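PDB 1V2A: glutathione transferase gst1-6 from Anopheles dirus, which probably catalyses the conjugation of glutathione to organic halides and other electrophilic compounds, a detoxification reaction, and works as a homodimer. Local coordinates for residues 77-81 with 82-86. Residues are numbered along the deposited sequence; the frame is centred on the assembly and turned at random.
Sequences KDDTL and YPKDP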
ATOM      1  N   LYS B  77      20.829  11.897  -4.905  1.00 47.21           N
ATOM      2  CA  LYS B  77      22.058  11.933  -5.688  1.00 48.66           C
ATOM      3  C   LYS B  77      22.505  10.494  -5.941  1.00 48.75           C
ATOM      4  O   LYS B  77      23.381  10.234  -6.766  1.00 50.01           O
ATOM      5  CB  LYS B  77      23.138  12.701  -4.914  1.00 49.72           C
ATOM      6  CG  LYS B  77      24.562  12.517  -5.424  1.00 53.35           C
ATOM      7  CD  LYS B  77      24.718  12.985  -6.868  1.00 54.59           C
ATOM      8  CE  LYS B  77      26.127  12.731  -7.384  1.00 54.30           C
ATOM      9  NZ  LYS B  77      26.499  11.291  -7.303  1.00 55.02           N
ATOM     10  N   ASP B  78      21.886   9.568  -5.216  1.00 48.26           N
ATOM     11  CA  ASP B  78      22.186   8.144  -5.332  1.00 48.54           C
ATOM     12  C   ASP B  78      20.874   7.381  -5.450  1.00 46.94           C
ATOM     13  O   ASP B  78      19.796   7.947  -5.256  1.00 46.52           O
ATOM     14  CB  ASP B  78      22.922   7.634  -4.084  1.00 49.51           C
ATOM     15  CG  ASP B  78      24.134   8.465  -3.732  1.00 52.13           C
ATOM     16  OD1 ASP B  78      23.985   9.684  -3.489  1.00 55.26           O
ATOM     17  OD2 ASP B  78      25.244   7.897  -3.685  1.00 54.51           O
ATOM     18  N   ASP B  79      20.976   6.094  -5.755  1.00 44.48           N
ATOM     19  CA  ASP B  79      19.804   5.242  -5.864  1.00 44.73           C
ATOM     20  C   ASP B  79      19.893   4.125  -4.819  1.00 42.73           C
ATOM     21  O   ASP B  79      19.192   3.120  -4.906  1.00 45.38           O
ATOM     22  CB  ASP B  79      19.705   4.655  -7.273  1.00 45.52           C
ATOM     23  CG  ASP B  79      19.162   5.650  -8.283  1.00 48.02           C
ATOM     24  OD1 ASP B  79      17.977   6.029  -8.163  1.00 48.51           O
ATOM     25  OD2 ASP B  79      19.916   6.061  -9.193  1.00 48.07           O
ATOM     26  N   THR B  80      20.756   4.318  -3.826  1.00 39.65           N
ATOM     27  CA  THR B  80      20.947   3.337  -2.762  1.00 37.02           C
ATOM     28  C   THR B  80      19.706   3.200  -1.880  1.00 34.89           C
ATOM     29  O   THR B  80      19.362   2.096  -1.463  1.00 33.70           O
ATOM     30  CB  THR B  80      22.154   3.710  -1.863  1.00 37.58           C
ATOM     31  OG1 THR B  80      21.907   4.973  -1.234  1.00 36.99           O
ATOM     32  CG2 THR B  80      23.432   3.811  -2.691  1.00 35.05           C
ATOM     33  N   LEU B  81      19.041   4.317  -1.592  1.00 33.31           N
ATOM     34  CA  LEU B  81      17.832   4.292  -0.769  1.00 32.32           C
ATOM     35  C   LEU B  81      16.695   3.610  -1.521  1.00 33.31           C
ATOM     36  O   LEU B  81      15.731   3.143  -0.919  1.00 34.38           O
ATOM     37  CB  LEU B  81      17.401   5.713  -0.380  1.00 30.73           C
ATOM     38  CG  LEU B  81      18.300   6.496   0.584  1.00 30.07           C
ATOM     39  CD1 LEU B  81      17.666   7.845   0.902  1.00 24.71           C
ATOM     40  CD2 LEU B  81      18.509   5.681   1.854  1.00 28.50           C
ATOM     41  N   TYR B  82      16.809   3.572  -2.844  1.00 33.12           N
ATOM     42  CA  TYR B  82      15.808   2.928  -3.676  1.00 30.96           C
ATOM     43  C   TYR B  82      16.483   2.336  -4.925  1.00 31.81           C
ATOM     44  O   TYR B  82      16.346   2.850  -6.035  1.00 29.96           O
ATOM     45  CB  TYR B  82      14.717   3.927  -4.064  1.00 29.44           C
ATOM     46  CG  TYR B  82      13.471   3.275  -4.617  1.00 29.49           C
ATOM     47  CD1 TYR B  82      12.764   2.330  -3.868  1.00 28.19           C
ATOM     48  CD2 TYR B  82      13.004   3.587  -5.893  1.00 27.48           C
ATOM     49  CE1 TYR B  82      11.622   1.711  -4.381  1.00 27.43           C
ATOM     50  CE2 TYR B  82      11.866   2.978  -6.411  1.00 29.01           C
ATOM     51  CZ  TYR B  82      11.178   2.040  -5.654  1.00 29.43           C
ATOM     52  OH  TYR B  82      10.046   1.438  -6.176  1.00 29.15           O
ATOM     53  N   PRO B  83      17.226   1.234  -4.745  1.00 31.71           N
ATOM     54  CA  PRO B  83      17.948   0.529  -5.806  1.00 32.53           C
ATOM     55  C   PRO B  83      17.165   0.269  -7.100  1.00 35.48           C
ATOM     56  O   PRO B  83      15.992  -0.105  -7.079  1.00 33.89           O
ATOM     57  CB  PRO B  83      18.376  -0.764  -5.118  1.00 32.77           C
ATOM     58  CG  PRO B  83      18.617  -0.319  -3.718  1.00 31.29           C
ATOM     59  CD  PRO B  83      17.427   0.567  -3.445  1.00 31.37           C
ATOM     60  N   LYS B  84      17.851   0.455  -8.224  1.00 36.08           N
ATOM     61  CA  LYS B  84      17.266   0.260  -9.542  1.00 38.03           C
ATOM     62  C   LYS B  84      17.168  -1.202  -9.969  1.00 38.53           C
ATOM     63  O   LYS B  84      16.330  -1.550 -10.806  1.00 39.21           O
ATOM     64  CB  LYS B  84      18.071   1.044 -10.578  1.00 39.57           C
ATOM     65  CG  LYS B  84      17.927   2.543 -10.418  1.00 41.81           C
ATOM     66  CD  LYS B  84      18.779   3.295 -11.415  1.00 42.12           C
ATOM     67  CE  LYS B  84      18.328   4.733 -11.505  1.00 42.42           C
ATOM     68  NZ  LYS B  84      16.890   4.801 -11.881  1.00 41.81           N
ATOM     69  N   ASP B  85      18.020  -2.058  -9.408  1.00 37.83           N
ATOM     70  CA  ASP B  85      17.984  -3.472  -9.763  1.00 38.38           C
ATOM     71  C   ASP B  85      16.664  -4.105  -9.338  1.00 38.58           C
ATOM     72  O   ASP B  85      16.388  -4.251  -8.150  1.00 36.23           O
ATOM     73  CB  ASP B  85      19.134  -4.229  -9.117  1.00 38.75           C
ATOM     74  CG  ASP B  85      18.882  -5.716  -9.073  1.00 40.63           C
ATOM     75  OD1 ASP B  85      18.473  -6.277 -10.111  1.00 42.85           O
ATOM     76  OD2 ASP B  85      19.084  -6.330  -8.007  1.00 44.17           O
ATOM     77  N   PRO B  86      15.831  -4.496 -10.317  1.00 39.75           N
ATOM     78  CA  PRO B  86      14.524  -5.115 -10.077  1.00 38.63           C
ATOM     79  C   PRO B  86      14.546  -6.258  -9.073  1.00 36.46           C
ATOM     80  O   PRO B  86      13.540  -6.536  -8.429  1.00 36.44           O
ATOM     81  CB  PRO B  86      14.099  -5.572 -11.472  1.00 40.64           C
ATOM     82  CG  PRO B  86      14.721  -4.534 -12.353  1.00 41.31           C
ATOM     83  CD  PRO B  86      16.108  -4.415 -11.762  1.00 39.37           C
TER
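Asp79 and Lys84 meet across a type I beta turn in the linker that joins the thioredoxin-like N-terminal domain of this glutathione transferase to its helical C-terminal domain. The turn runs from Asp79 to Tyr82, with Thr80 and Leu81 at its corners, and is closed by a weak hydrogen bond from Tyr82 N to Asp79 O (3.2 Å), an oxygen whose position is somewhat uncertain. The pair illustrates how opposite charges can be neighbours without forming a salt bridge. The lysine chain passes slantwise by the carboxylate and touches it with its aliphatic end: Lys84 CE lies 3.1 Å from Asp79 OD2. A bend at the last torsion (chi4 -57°) turns the ammonium group away from OD2, so the nearer carboxylate oxygen is then Asp79 OD1, 4.1 Å from Lys84 NZ and beyond a salt bridge. Any attraction between the charges is probably diffuse rather than directed.

Tyr82 and Leu81, adjacent in sequence, anchor the turn to different helices. With CG anti to the backbone N (chi1 -165°), the tyrosine ring reaches Leu69 and Val72 of helix 64-75 and Val92 of helix 86-115, and its OH is hydrogen-bonded to Asn93 OD1; it thus bridges the last helix of one domain and the first of the next. Leu81 instead packs on Leu18 and Leu22 of helix 13-22. At the end of the linker, Asp85 is the N-cap of helix 86-115, its OD1 accepting from Lys87 N.

Pro83 leads the chain out of the turn, with its CD and CG against the carbonyl oxygen of the first corner residue. There Thr80 O, which also accepts a hydrogen bond from His149 NE2, sits 3.2 Å from Pro83 CD and 3.4 Å from Pro83 CG.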